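RND efflux system, outer membrane lipoprotein, NodT family (Burkholderia mallei, PDB 6U94) probably serves as an outer membrane channel component of a tripartite efflux pump, giving exported compounds a way out of the cell. Local coordinates at residues A[77-82]-A[136-141]; A[178-183]-A[230-235]; A[192-197]-A[418-423]; A[308-313]-A[324-329]; A[342-347]-A[356-361]. One frame throughout, in Å; residues are numbered along the deposited sequence.

Contact 1: A[77-82]-A[136-141]; sequences LDIDEA and DLFGRV
Ile79 and Asp80, neighbours on helix 72-86, share the ring of Phe138 on helix 132-142. The contact belongs to the all-helical part of this outer membrane efflux fold, where short helices pack beside the long helix 156-203. The two backbones stay well apart, with CA of Asp80 9.0 Å from CA of Phe138, so a large aromatic side chain is needed to bridge them.

Ile79 comes first. With CG1 beside the backbone N (chi1 -63°), its CG2 methyl is left opposite that N and reaches CZ of Phe138 at 4.1 Å, the two side chains crossing at about a right angle. A branched aliphatic residue suits this buried position, because Ile79 also leans on Leu166 of helix 156-203 and Leu246 of helix 211-247. Asp80 follows on the exposed flank, a position that suits a charged group. The side chains of Asp80 and Phe138 run past one another in opposing senses, with OD1 of Asp80 3.9 Å from CD1 of Phe138 and the carboxylate tilted 54° from the ring plane. No hydrogen bond is made; OD1 approaches the ring obliquely, as a loose van der Waals neighbour.

Phe138 in turn rests on Ser165, and its own neighbour backs the ring: CD2 of Leu137 lies 4.1 Å above its plane, over the centre.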
# COMPACT_ATOMS: atom_id res chain seq x y z
N LEU A 77 11.30 15.61 -5.00
CA LEU A 77 11.76 16.00 -3.67
C LEU A 77 10.61 16.08 -2.67
O LEU A 77 10.81 15.84 -1.48
CB LEU A 77 12.49 17.34 -3.74
CG LEU A 77 13.84 17.40 -4.45
CD1 LEU A 77 14.30 18.84 -4.55
CD2 LEU A 77 14.89 16.56 -3.72
N ASP A 78 9.40 16.42 -3.14
CA ASP A 78 8.26 16.52 -2.24
C ASP A 78 7.76 15.14 -1.82
O ASP A 78 7.42 14.93 -0.65
CB ASP A 78 7.14 17.32 -2.91
CG ASP A 78 7.47 18.79 -3.05
OD1 ASP A 78 8.51 19.23 -2.52
OD2 ASP A 78 6.69 19.52 -3.70
N ILE A 79 7.72 14.20 -2.76
CA ILE A 79 7.34 12.83 -2.43
C ILE A 79 8.34 12.23 -1.45
O ILE A 79 7.97 11.51 -0.52
CB ILE A 79 7.23 11.99 -3.72
CG1 ILE A 79 6.12 12.54 -4.61
CG2 ILE A 79 6.99 10.53 -3.39
CD1 ILE A 79 6.20 12.07 -6.05
N ASP A 80 9.63 12.54 -1.63
CA ASP A 80 10.65 12.05 -0.71
C ASP A 80 10.45 12.62 0.68
O ASP A 80 10.56 11.90 1.68
CB ASP A 80 12.04 12.39 -1.25
CG ASP A 80 12.97 11.20 -1.24
OD1 ASP A 80 13.01 10.46 -2.25
OD2 ASP A 80 13.67 11.00 -0.23
N GLU A 81 10.17 13.93 0.77
CA GLU A 81 9.97 14.55 2.08
C GLU A 81 8.71 14.03 2.75
O GLU A 81 8.70 13.78 3.97
CB GLU A 81 9.90 16.07 1.93
CG GLU A 81 9.57 16.80 3.23
CD GLU A 81 9.43 18.30 3.04
OE1 GLU A 81 9.61 18.78 1.90
OE2 GLU A 81 9.13 18.99 4.04
N ALA A 82 7.62 13.86 1.99
CA ALA A 82 6.36 13.41 2.57
C ALA A 82 6.49 12.00 3.12
O ALA A 82 6.03 11.72 4.23
CB ALA A 82 5.25 13.49 1.52
N ASP A 136 13.91 2.40 -9.50
CA ASP A 136 14.85 2.78 -10.56
C ASP A 136 14.94 4.29 -10.70
O ASP A 136 16.04 4.86 -10.68
CB ASP A 136 14.42 2.15 -11.89
CG ASP A 136 14.70 0.66 -11.95
OD1 ASP A 136 15.66 0.22 -11.28
OD2 ASP A 136 13.97 -0.05 -12.66
N LEU A 137 13.80 4.96 -10.83
CA LEU A 137 13.78 6.40 -11.06
C LEU A 137 14.44 7.16 -9.91
O LEU A 137 15.36 7.96 -10.13
CB LEU A 137 12.34 6.88 -11.26
CG LEU A 137 12.20 8.39 -11.49
CD1 LEU A 137 11.38 8.67 -12.74
CD2 LEU A 137 11.60 9.08 -10.28
N PHE A 138 13.98 6.93 -8.68
CA PHE A 138 14.48 7.70 -7.55
C PHE A 138 15.97 7.50 -7.33
O PHE A 138 16.67 8.43 -6.92
CB PHE A 138 13.70 7.34 -6.29
CG PHE A 138 12.34 7.99 -6.22
CD1 PHE A 138 12.21 9.32 -5.86
CD2 PHE A 138 11.19 7.27 -6.51
CE1 PHE A 138 10.97 9.92 -5.80
CE2 PHE A 138 9.94 7.86 -6.45
CZ PHE A 138 9.83 9.20 -6.09
N GLY A 139 16.48 6.29 -7.60
CA GLY A 139 17.91 6.06 -7.50
C GLY A 139 18.70 6.69 -8.62
O GLY A 139 19.84 7.13 -8.42
N ARG A 140 18.12 6.74 -9.82
CA ARG A 140 18.83 7.33 -10.96
C ARG A 140 19.02 8.83 -10.77
O ARG A 140 20.13 9.35 -10.95
CB ARG A 140 18.08 7.04 -12.25
N VAL A 141 17.96 9.54 -10.38
CA VAL A 141 18.05 11.00 -10.27
C VAL A 141 18.90 11.40 -9.07
O VAL A 141 19.52 12.47 -9.08
CB VAL A 141 16.65 11.63 -10.20
CG1 VAL A 141 15.76 11.07 -11.30
CG2 VAL A 141 16.02 11.42 -8.84

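Contact 2: A[178-183]-A[230-235]; sequences LADRAL and EQYTRQ
Leu183 on helix 156-203 and Tyr232 on helix 211-247 form the heart of a buried, nearly antiparallel helix-helix contact, part-way along the long helical body of the protein. The short axes approach to 8.8 Å with 158° between their directions, and the CA atoms of Asp180 and Tyr232 come within 6.0 Å of each other.

The leucine sets its CB over the tyrosine ring. This atom sits 3.5 Å from the ring centroid and only 7° off the ring normal, a CH-pi contact over the middle of one face. Beyond it the two methyls spread along the ring: CD1 packs 3.7 Å from CE1 of Tyr232, while CD2 lies 3.7 Å from the phenolic OH. Tyr232 keeps CG beside its backbone N (chi1 -66°), which lays the ring along the interface. Its hydroxyl then bonds to Gln435 NE2 of helix 421-454, so one residue supplies both a broad apolar face and a polar end.

Two long helices joined by a turn and packed in this way make an antiparallel hairpin; as in TolC-type outer membrane factors, it probably forms part of the periplasmic tunnel wall.

One turn away from Leu183, Asp180 crosses Gln235 at about a right angle. Its OD1 is modelled 2.8 Å from OE1 of Gln235, a doubtful pairing of two acceptors and not a hydrogen bond; the amide may be modelled the wrong way round. The buried carboxylate finds its main partner in Arg90, which forms a salt bridge with OD2, while OD1 accepts from a bound glycerol, probably from the crystallisation liquor.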
# COMPACT_ATOMS: atom_id res chain seq x y z
N LEU A 178 -7.18 8.90 7.35
CA LEU A 178 -8.48 8.42 7.82
C LEU A 178 -8.33 7.23 8.76
O LEU A 178 -9.15 7.05 9.66
CB LEU A 178 -9.36 8.06 6.62
CG LEU A 178 -9.59 9.19 5.63
CD1 LEU A 178 -10.56 8.76 4.54
CD2 LEU A 178 -10.10 10.43 6.34
N ALA A 179 -7.28 6.43 8.57
CA ALA A 179 -7.04 5.31 9.48
C ALA A 179 -6.57 5.81 10.85
O ALA A 179 -7.05 5.33 11.88
CB ALA A 179 -6.02 4.35 8.88
N ASP A 180 -5.66 6.78 10.87
CA ASP A 180 -5.16 7.31 12.13
C ASP A 180 -6.23 8.08 12.90
O ASP A 180 -6.14 8.18 14.13
CB ASP A 180 -3.95 8.21 11.88
CG ASP A 180 -2.66 7.41 11.75
OD1 ASP A 180 -2.51 6.41 12.48
OD2 ASP A 180 -1.80 7.78 10.93
N ARG A 181 -7.24 8.62 12.21
CA ARG A 181 -8.37 9.22 12.91
C ARG A 181 -9.20 8.16 13.61
O ARG A 181 -9.58 8.30 14.78
CB ARG A 181 -9.23 10.03 11.94
CG ARG A 181 -8.60 11.32 11.45
CD ARG A 181 -9.55 12.04 10.51
NE ARG A 181 -8.97 13.27 9.97
CZ ARG A 181 -9.62 14.10 9.16
NH1 ARG A 181 -10.86 13.84 8.80
NH2 ARG A 181 -9.02 15.20 8.72
N ALA A 182 -9.51 7.07 12.89
CA ALA A 182 -10.24 5.96 13.50
C ALA A 182 -9.48 5.40 14.69
O ALA A 182 -10.08 5.05 15.71
CB ALA A 182 -10.49 4.87 12.46
N LEU A 183 -8.15 5.32 14.59
CA LEU A 183 -7.35 4.85 15.71
C LEU A 183 -7.43 5.82 16.88
O LEU A 183 -7.54 5.40 18.04
CB LEU A 183 -5.90 4.66 15.27
CG LEU A 183 -5.66 3.42 14.41
CD1 LEU A 183 -4.31 3.50 13.69
CD2 LEU A 183 -5.73 2.17 15.28
N GLU A 230 -2.21 9.68 22.46
CA GLU A 230 -1.17 10.66 22.17
C GLU A 230 -0.37 10.26 20.93
O GLU A 230 -0.00 11.11 20.12
CB GLU A 230 -0.26 10.84 23.38
CG GLU A 230 -0.88 11.66 24.50
CD GLU A 230 -0.15 11.54 25.82
OE1 GLU A 230 0.84 10.77 25.88
OE2 GLU A 230 -0.56 12.20 26.79
N GLN A 231 -0.09 8.96 20.78
CA GLN A 231 0.64 8.50 19.60
C GLN A 231 -0.16 8.77 18.32
O GLN A 231 0.41 9.21 17.31
CB GLN A 231 0.95 7.01 19.72
CG GLN A 231 1.46 6.38 18.44
CD GLN A 231 1.68 4.88 18.57
OE1 GLN A 231 1.36 4.12 17.66
NE2 GLN A 231 2.23 4.46 19.70
N TYR A 232 -1.47 8.53 18.36
CA TYR A 232 -2.29 8.69 17.16
C TYR A 232 -2.55 10.15 16.83
O TYR A 232 -2.71 10.50 15.66
CB TYR A 232 -3.61 7.93 17.33
CG TYR A 232 -3.42 6.43 17.41
CD1 TYR A 232 -2.48 5.79 16.63
CD2 TYR A 232 -4.19 5.66 18.28
CE1 TYR A 232 -2.30 4.42 16.70
CE2 TYR A 232 -4.03 4.29 18.35
CZ TYR A 232 -3.08 3.68 17.57
OH TYR A 232 -2.91 2.31 17.64
N THR A 233 -2.60 11.03 17.84
CA THR A 233 -2.69 12.46 17.56
C THR A 233 -1.44 12.95 16.85
O THR A 233 -1.52 13.81 15.96
CB THR A 233 -2.91 13.25 18.85
OG1 THR A 233 -2.34 12.54 19.96
CG2 THR A 233 -4.40 13.48 19.10
N ARG A 234 -0.28 12.41 17.21
CA ARG A 234 0.96 12.79 16.54
C ARG A 234 1.01 12.23 15.13
O ARG A 234 1.49 12.90 14.20
CB ARG A 234 2.17 12.33 17.36
N GLN A 235 0.53 11.00 14.93
CA GLN A 235 0.53 10.41 13.60
C GLN A 235 -0.45 11.13 12.68
O GLN A 235 -0.19 11.28 11.48
CB GLN A 235 0.20 8.92 13.68
CG GLN A 235 1.29 8.09 14.36
CD GLN A 235 1.00 6.60 14.32
OE1 GLN A 235 -0.05 6.17 13.84
NE2 GLN A 235 1.94 5.81 14.82

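Contact 3: A[192-197]-A[418-423]; sequences RSQQDA and DDYFGV
Near one end of the long helical bundle, the turn that joins helix 362-415 to helix 421-454 sends the side chain of Tyr420 across to Ala197 and Gln194 on helix 156-203. The contact is slight, burying 56 Å² in all, and is carried by the far end of the tyrosine. Its OH lies 4.1 Å from CB of Ala197 and 4.4 Å from NE2 of Gln194, the latter too far for a hydrogen bond. Alanine suits its place because its small methyl lets the phenol end come close to the helix.

A long, rigid side chain is required here, since even the nearest CA atoms of the two segments, those of Ala197 and Val423, are 10.1 Å apart. Tyr420 carries CG opposite its backbone N (chi1 -175°), which throws the ring out from the turn toward the neighbouring helix. The polar need of the buried hydroxyl is met by a hydrogen bond with Gln221 NE2 of helix 211-247, and the ring packs edge-to-face with Phe413.

The turn itself is braced by acids. Asp419 folds its carboxylate back so that OD1 accepts from N of Phe421 at 3.3 Å, a weak, bent capping bond at 130°, while Asp418 forms a salt bridge with Arg412. Short acidic side chains suit such a site, as they can reach the amides at the start of a helix. A turn between long helices lying beside a second hairpin is consistent with the periplasmic end of the coiled-coil domain, as in TolC-like factors.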
# COMPACT_ATOMS: atom_id res chain seq x y z
N ARG A 192 -12.25 6.95 27.72
CA ARG A 192 -13.40 7.40 28.51
C ARG A 192 -14.03 6.24 29.27
O ARG A 192 -14.43 6.40 30.43
CB ARG A 192 -14.43 8.06 27.59
N SER A 193 -14.13 5.07 28.65
CA SER A 193 -14.70 3.91 29.33
C SER A 193 -13.81 3.46 30.48
O SER A 193 -14.32 3.08 31.55
CB SER A 193 -14.91 2.77 28.34
OG SER A 193 -15.84 3.13 27.33
N GLN A 194 -12.49 3.50 30.30
CA GLN A 194 -11.59 3.04 31.35
C GLN A 194 -11.50 4.04 32.49
O GLN A 194 -11.20 3.65 33.63
CB GLN A 194 -10.21 2.75 30.77
CG GLN A 194 -10.19 1.59 29.79
CD GLN A 194 -10.94 0.38 30.30
OE1 GLN A 194 -11.79 -0.18 29.61
NE2 GLN A 194 -10.63 -0.04 31.53
N GLN A 195 -11.75 5.33 32.22
CA GLN A 195 -11.81 6.30 33.31
C GLN A 195 -13.03 6.05 34.19
O GLN A 195 -12.96 6.22 35.41
CB GLN A 195 -11.83 7.72 32.76
CG GLN A 195 -10.49 8.22 32.27
CD GLN A 195 -10.56 9.62 31.70
OE1 GLN A 195 -11.64 10.22 31.64
NE2 GLN A 195 -9.42 10.15 31.27
N ASP A 196 -14.15 5.65 33.59
CA ASP A 196 -15.33 5.31 34.37
C ASP A 196 -15.15 3.97 35.08
O ASP A 196 -15.69 3.77 36.17
CB ASP A 196 -16.57 5.28 33.48
CG ASP A 196 -16.72 6.55 32.66
OD1 ASP A 196 -16.12 7.57 33.03
OD2 ASP A 196 -17.44 6.51 31.64
N ALA A 197 -14.40 3.05 34.48
CA ALA A 197 -14.08 1.80 35.16
C ALA A 197 -13.20 2.05 36.37
O ALA A 197 -13.41 1.46 37.44
CB ALA A 197 -13.41 0.82 34.18
N ASP A 418 -15.95 -13.78 40.48
CA ASP A 418 -14.54 -13.76 40.11
C ASP A 418 -13.95 -12.38 40.37
O ASP A 418 -14.67 -11.40 40.56
CB ASP A 418 -14.33 -14.16 38.64
CG ASP A 418 -14.25 -15.66 38.45
OD1 ASP A 418 -14.26 -16.40 39.45
OD2 ASP A 418 -14.16 -16.10 37.28
N ASP A 419 -12.62 -12.32 40.36
CA ASP A 419 -11.91 -11.08 40.63
C ASP A 419 -11.82 -10.22 39.38
O ASP A 419 -12.16 -10.64 38.26
CB ASP A 419 -10.51 -11.38 41.18
CG ASP A 419 -9.75 -12.40 40.33
OD1 ASP A 419 -9.64 -12.20 39.10
OD2 ASP A 419 -9.25 -13.39 40.90
N TYR A 420 -11.34 -8.98 39.56
CA TYR A 420 -11.31 -8.02 38.47
C TYR A 420 -10.25 -8.33 37.42
O TYR A 420 -10.29 -7.75 36.33
CB TYR A 420 -11.07 -6.61 39.01
CG TYR A 420 -11.14 -5.54 37.94
CD1 TYR A 420 -12.35 -5.17 37.38
CD2 TYR A 420 -9.98 -4.93 37.47
CE1 TYR A 420 -12.41 -4.21 36.39
CE2 TYR A 420 -10.03 -3.97 36.48
CZ TYR A 420 -11.25 -3.61 35.94
OH TYR A 420 -11.31 -2.65 34.96
N PHE A 421 -9.30 -9.24 37.71
CA PHE A 421 -8.24 -9.52 36.74
C PHE A 421 -8.81 -9.98 35.40
O PHE A 421 -8.25 -9.66 34.35
CB PHE A 421 -7.29 -10.58 37.30
CG PHE A 421 -6.31 -11.10 36.29
CD1 PHE A 421 -5.21 -10.34 35.91
CD2 PHE A 421 -6.50 -12.34 35.70
CE1 PHE A 421 -4.32 -10.82 34.97
CE2 PHE A 421 -5.61 -12.82 34.76
CZ PHE A 421 -4.51 -12.06 34.39
N GLY A 422 -9.92 -10.72 35.42
CA GLY A 422 -10.50 -11.21 34.18
C GLY A 422 -10.99 -10.10 33.27
O GLY A 422 -10.83 -10.17 32.05
N VAL A 423 -11.61 -9.07 33.85
CA VAL A 423 -12.01 -7.91 33.07
C VAL A 423 -10.78 -7.18 32.55
O VAL A 423 -10.72 -6.77 31.38
CB VAL A 423 -12.90 -6.98 33.91
CG1 VAL A 423 -13.24 -5.72 33.13
CG2 VAL A 423 -14.17 -7.70 34.34

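Contact 4: A[308-313]-A[324-329]; sequences PRITLT and AGLFSG
Leu326, on helix 321-326, reaches across to Ile310 and Pro308 in the extended chain that follows helix 299-306. In TolC-like relatives a segment leaving a helix in this way typically runs on into the barrel strands of the outer membrane; here residues 308-313 are extended but form no regular strand, and they meet the leucine in a small apolar contact.

Along the leucine, CB is still 5.2 Å from the CD1 methyl of Ile310 and serves only to aim the chain. CG closes to 4.3 Å from that same methyl. The branch then divides the work unequally: CD2 remains 5.3 Å from CG of Pro308, whereas CD1 does the touching, meeting both partners. With Ile310 the approach is tip to tip. The isoleucine holds CG1 between its backbone N and carbonyl carbon (chi1 58°), a crowded position, and from there extends toward the leucine.

Each residue suits its setting. Pro308 is rigid and apolar, packing also on Trp333, Phe335, Ile371 and Phe375. The long branch of Ile310 spans a gap that its backbone cannot close, that backbone being hydrogen-bonded instead to Ser276, while the backbone of Leu326 is paired with Leu334. The meeting point is therefore narrow: CD1 of Leu326 lies 3.7 Å from CD1 of Ile310 and 4.2 Å from CG of Pro308.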
# COMPACT_ATOMS: atom_id res chain seq x y z
N PRO A 308 4.18 -12.45 -21.90
CA PRO A 308 2.98 -13.29 -21.82
C PRO A 308 1.72 -12.50 -22.12
O PRO A 308 1.61 -11.31 -21.79
CB PRO A 308 2.99 -13.80 -20.37
CG PRO A 308 4.41 -13.63 -19.90
CD PRO A 308 4.92 -12.42 -20.62
N ARG A 309 0.76 -13.17 -22.75
CA ARG A 309 -0.57 -12.60 -22.99
C ARG A 309 -1.57 -13.42 -22.19
O ARG A 309 -2.06 -14.45 -22.65
CB ARG A 309 -0.91 -12.55 -24.49
CG ARG A 309 -0.62 -13.81 -25.29
CD ARG A 309 -0.68 -13.54 -26.80
NE ARG A 309 -1.98 -13.01 -27.24
CZ ARG A 309 -2.29 -12.76 -28.51
NH1 ARG A 309 -1.41 -13.00 -29.47
NH2 ARG A 309 -3.49 -12.29 -28.82
N ILE A 310 -1.86 -12.96 -20.97
CA ILE A 310 -2.79 -13.61 -20.06
C ILE A 310 -3.60 -12.54 -19.35
O ILE A 310 -3.26 -11.35 -19.36
CB ILE A 310 -2.06 -14.48 -19.00
CG1 ILE A 310 -1.09 -13.60 -18.20
CG2 ILE A 310 -1.36 -15.66 -19.64
CD1 ILE A 310 -0.52 -14.26 -16.96
N THR A 311 -4.70 -12.97 -18.72
CA THR A 311 -5.38 -12.11 -17.78
C THR A 311 -4.60 -12.06 -16.48
O THR A 311 -3.87 -13.00 -16.13
CB THR A 311 -6.81 -12.60 -17.52
OG1 THR A 311 -6.79 -13.93 -16.99
CG2 THR A 311 -7.63 -12.56 -18.80
N LEU A 312 -4.74 -10.95 -15.76
CA LEU A 312 -4.03 -10.77 -14.50
C LEU A 312 -4.90 -10.97 -13.27
O LEU A 312 -4.38 -11.34 -12.22
CB LEU A 312 -3.40 -9.37 -14.44
CG LEU A 312 -2.31 -9.10 -15.48
CD1 LEU A 312 -1.83 -7.67 -15.37
CD2 LEU A 312 -1.15 -10.07 -15.28
N THR A 313 -6.21 -10.73 -13.37
CA THR A 313 -7.09 -10.78 -12.22
C THR A 313 -8.27 -11.69 -12.51
O THR A 313 -8.68 -11.87 -13.67
CB THR A 313 -7.61 -9.39 -11.83
OG1 THR A 313 -8.28 -8.79 -12.95
CG2 THR A 313 -6.47 -8.50 -11.38
N ALA A 324 -1.38 -16.99 -11.50
CA ALA A 324 -0.89 -17.91 -10.47
C ALA A 324 -0.24 -19.14 -11.09
O ALA A 324 0.71 -19.69 -10.52
CB ALA A 324 -2.04 -18.33 -9.55
N GLY A 325 -0.73 -19.58 -12.25
CA GLY A 325 -0.12 -20.72 -12.91
C GLY A 325 1.29 -20.44 -13.41
O GLY A 325 2.13 -21.35 -13.42
N LEU A 326 1.56 -19.20 -13.83
CA LEU A 326 2.91 -18.85 -14.26
C LEU A 326 3.93 -19.05 -13.15
O LEU A 326 5.09 -19.38 -13.43
CB LEU A 326 2.95 -17.40 -14.74
CG LEU A 326 2.64 -17.13 -16.22
CD1 LEU A 326 2.86 -15.66 -16.56
CD2 LEU A 326 3.48 -18.02 -17.11
N PHE A 327 3.52 -18.87 -11.90
CA PHE A 327 4.42 -18.99 -10.76
C PHE A 327 4.12 -20.22 -9.91
O PHE A 327 4.55 -20.29 -8.75
CB PHE A 327 4.38 -17.72 -9.91
CG PHE A 327 4.77 -16.49 -10.68
CD1 PHE A 327 6.10 -16.13 -10.82
CD2 PHE A 327 3.80 -15.69 -11.26
CE1 PHE A 327 6.46 -15.00 -11.54
CE2 PHE A 327 4.15 -14.55 -11.97
CZ PHE A 327 5.48 -14.21 -12.11
N SER A 328 3.39 -21.19 -10.46
CA SER A 328 3.17 -22.45 -9.76
C SER A 328 4.49 -23.20 -9.60
O SER A 328 5.28 -23.30 -10.54
CB SER A 328 2.16 -23.32 -10.50
OG SER A 328 2.80 -24.09 -11.50
N GLY A 329 4.72 -23.72 -8.40
CA GLY A 329 6.00 -24.32 -8.09
C GLY A 329 7.08 -23.33 -7.68
O GLY A 329 8.18 -23.76 -7.32

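Contact 5: A[342-347]-A[356-361]; sequences PIFNAG and ATVRRD
Val358 and Asp361 receive Ile343 and Phe344 from a loop that folds back beside helix 355-359. The nearest apolar pair is CD1 of Ile343 with CG1 of Val358, at 3.7 Å. That same valine methyl, opposite its backbone N (chi1 177°), also lies 4.3 Å from CE2 of Phe344, so a compact branched residue serves two larger partners.

The far end of the aromatic ring meets the acid: CZ of Phe344 is 3.5 Å from OD2 of Asp361, with ring and carboxylate planes 52° apart. The carboxylate packs obliquely against this end of the ring, without a hydrogen bond.

Further out, the ring is steadied by its neighbour, CG2 of Ile343 lying 3.9 Å above one face toward the rim. Asn352 holds the loop, its OD1 accepting from N of Phe344 and its ND2 donating to O of Ala346, while Ala297, Ala301 and Phe306 back Ile343. Asp361 is fixed by its other oxygen, since OD1 accepts from N of Val364 and, weakly, from N of Asn363. This is the classic helix N-cap, here starting the long helix 362-415.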
# COMPACT_ATOMS: atom_id res chain seq x y z
N PRO A 342 12.04 -12.67 -36.10
CA PRO A 342 13.40 -12.17 -35.85
C PRO A 342 13.36 -10.88 -35.04
O PRO A 342 12.67 -9.92 -35.40
CB PRO A 342 13.96 -11.94 -37.26
CG PRO A 342 13.12 -12.79 -38.15
CD PRO A 342 11.75 -12.79 -37.54
N ILE A 343 14.09 -10.87 -33.93
CA ILE A 343 14.13 -9.67 -33.12
C ILE A 343 15.01 -8.61 -33.77
O ILE A 343 14.71 -7.41 -33.68
CB ILE A 343 14.61 -10.02 -31.69
CG1 ILE A 343 13.54 -10.86 -30.99
CG2 ILE A 343 14.90 -8.76 -30.90
CD1 ILE A 343 13.92 -11.31 -29.60
N PHE A 344 16.06 -9.01 -34.47
CA PHE A 344 16.98 -8.08 -35.10
C PHE A 344 16.91 -8.21 -36.62
O PHE A 344 16.81 -9.32 -37.16
CB PHE A 344 18.41 -8.33 -34.63
CG PHE A 344 18.61 -8.08 -33.17
CD1 PHE A 344 18.74 -6.79 -32.69
CD2 PHE A 344 18.66 -9.13 -32.27
CE1 PHE A 344 18.93 -6.55 -31.34
CE2 PHE A 344 18.84 -8.90 -30.92
CZ PHE A 344 18.97 -7.61 -30.45
N ASN A 345 16.97 -7.07 -37.30
CA ASN A 345 17.07 -7.07 -38.76
C ASN A 345 18.45 -7.52 -39.23
O ASN A 345 18.59 -7.92 -40.38
CB ASN A 345 16.75 -5.68 -39.31
CG ASN A 345 15.41 -5.15 -38.82
OD1 ASN A 345 14.37 -5.43 -39.41
ND2 ASN A 345 15.44 -4.38 -37.74
N ALA A 346 19.45 -7.47 -38.35
CA ALA A 346 20.81 -7.86 -38.68
C ALA A 346 21.10 -9.28 -38.22
O ALA A 346 20.30 -9.91 -37.52
CB ALA A 346 21.81 -6.88 -38.06
N GLY A 347 22.26 -9.78 -38.62
CA GLY A 347 22.68 -11.12 -38.27
C GLY A 347 22.00 -12.19 -39.10
O GLY A 347 20.97 -11.97 -39.74
N ALA A 356 19.54 -18.58 -26.96
CA ALA A 356 20.80 -18.35 -26.25
C ALA A 356 21.59 -17.21 -26.87
O ALA A 356 22.16 -16.38 -26.15
CB ALA A 356 21.63 -19.63 -26.22
N THR A 357 21.63 -17.14 -28.20
CA THR A 357 22.41 -16.10 -28.86
C THR A 357 21.72 -14.74 -28.76
O THR A 357 22.38 -13.71 -28.62
CB THR A 357 22.65 -16.46 -30.33
OG1 THR A 357 21.41 -16.41 -31.05
CG2 THR A 357 23.22 -17.86 -30.45
N VAL A 358 20.38 -14.72 -28.82
CA VAL A 358 19.65 -13.46 -28.70
C VAL A 358 19.75 -12.92 -27.27
O VAL A 358 19.68 -11.70 -27.06
CB VAL A 358 18.19 -13.66 -29.14
CG1 VAL A 358 17.39 -12.39 -28.97
CG2 VAL A 358 18.14 -14.11 -30.59
N ARG A 359 19.93 -13.79 -26.28
CA ARG A 359 20.05 -13.33 -24.91
C ARG A 359 21.40 -12.69 -24.62
O ARG A 359 21.55 -12.00 -23.61
CB ARG A 359 19.80 -14.48 -23.93
CG ARG A 359 18.35 -14.92 -23.85
CD ARG A 359 18.06 -15.59 -22.52
NE ARG A 359 16.68 -16.05 -22.43
CZ ARG A 359 16.29 -17.30 -22.65
NH1 ARG A 359 17.19 -18.22 -22.97
NH2 ARG A 359 15.01 -17.63 -22.55
N ARG A 360 22.40 -12.90 -25.49
CA ARG A 360 23.69 -12.24 -25.30
C ARG A 360 23.62 -10.75 -25.60
O ARG A 360 24.56 -10.02 -25.25
CB ARG A 360 24.76 -12.91 -26.16
CG ARG A 360 25.34 -14.16 -25.53
CD ARG A 360 26.61 -14.61 -26.23
NE ARG A 360 26.35 -15.39 -27.43
CZ ARG A 360 26.05 -16.69 -27.43
NH1 ARG A 360 25.98 -17.35 -26.28
NH2 ARG A 360 25.83 -17.33 -28.57
N ASP A 361 22.56 -10.28 -26.25
CA ASP A 361 22.34 -8.85 -26.41
C ASP A 361 21.82 -8.28 -25.10
O ASP A 361 20.89 -8.84 -24.49
CB ASP A 361 21.37 -8.57 -27.55
CG ASP A 361 21.04 -7.10 -27.70
OD1 ASP A 361 20.18 -6.60 -26.94
OD2 ASP A 361 21.64 -6.43 -28.56

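How the contacts relate
Along the chain, contact 1 closes first, then contacts 2 and 3 interleave through helix 156-203, while contacts 4 and 5 follow one another between the two segments of contact 3. In space they are strung along an elongated molecule: the centres of contacts 3 and 5 lie 74 Å apart, those of contacts 2 and 3 24 Å, those of contacts 4 and 5 26 Å. None touches another. Contact 2 closes one helical hairpin, contact 3 links it to the hairpin of helices 362-415 and 421-454, and contact 1 packs shorter helices beside them. Contacts 4 and 5 lie in the other half, contact 5 nearer its end, consistent with a long tunnel-forming subunit.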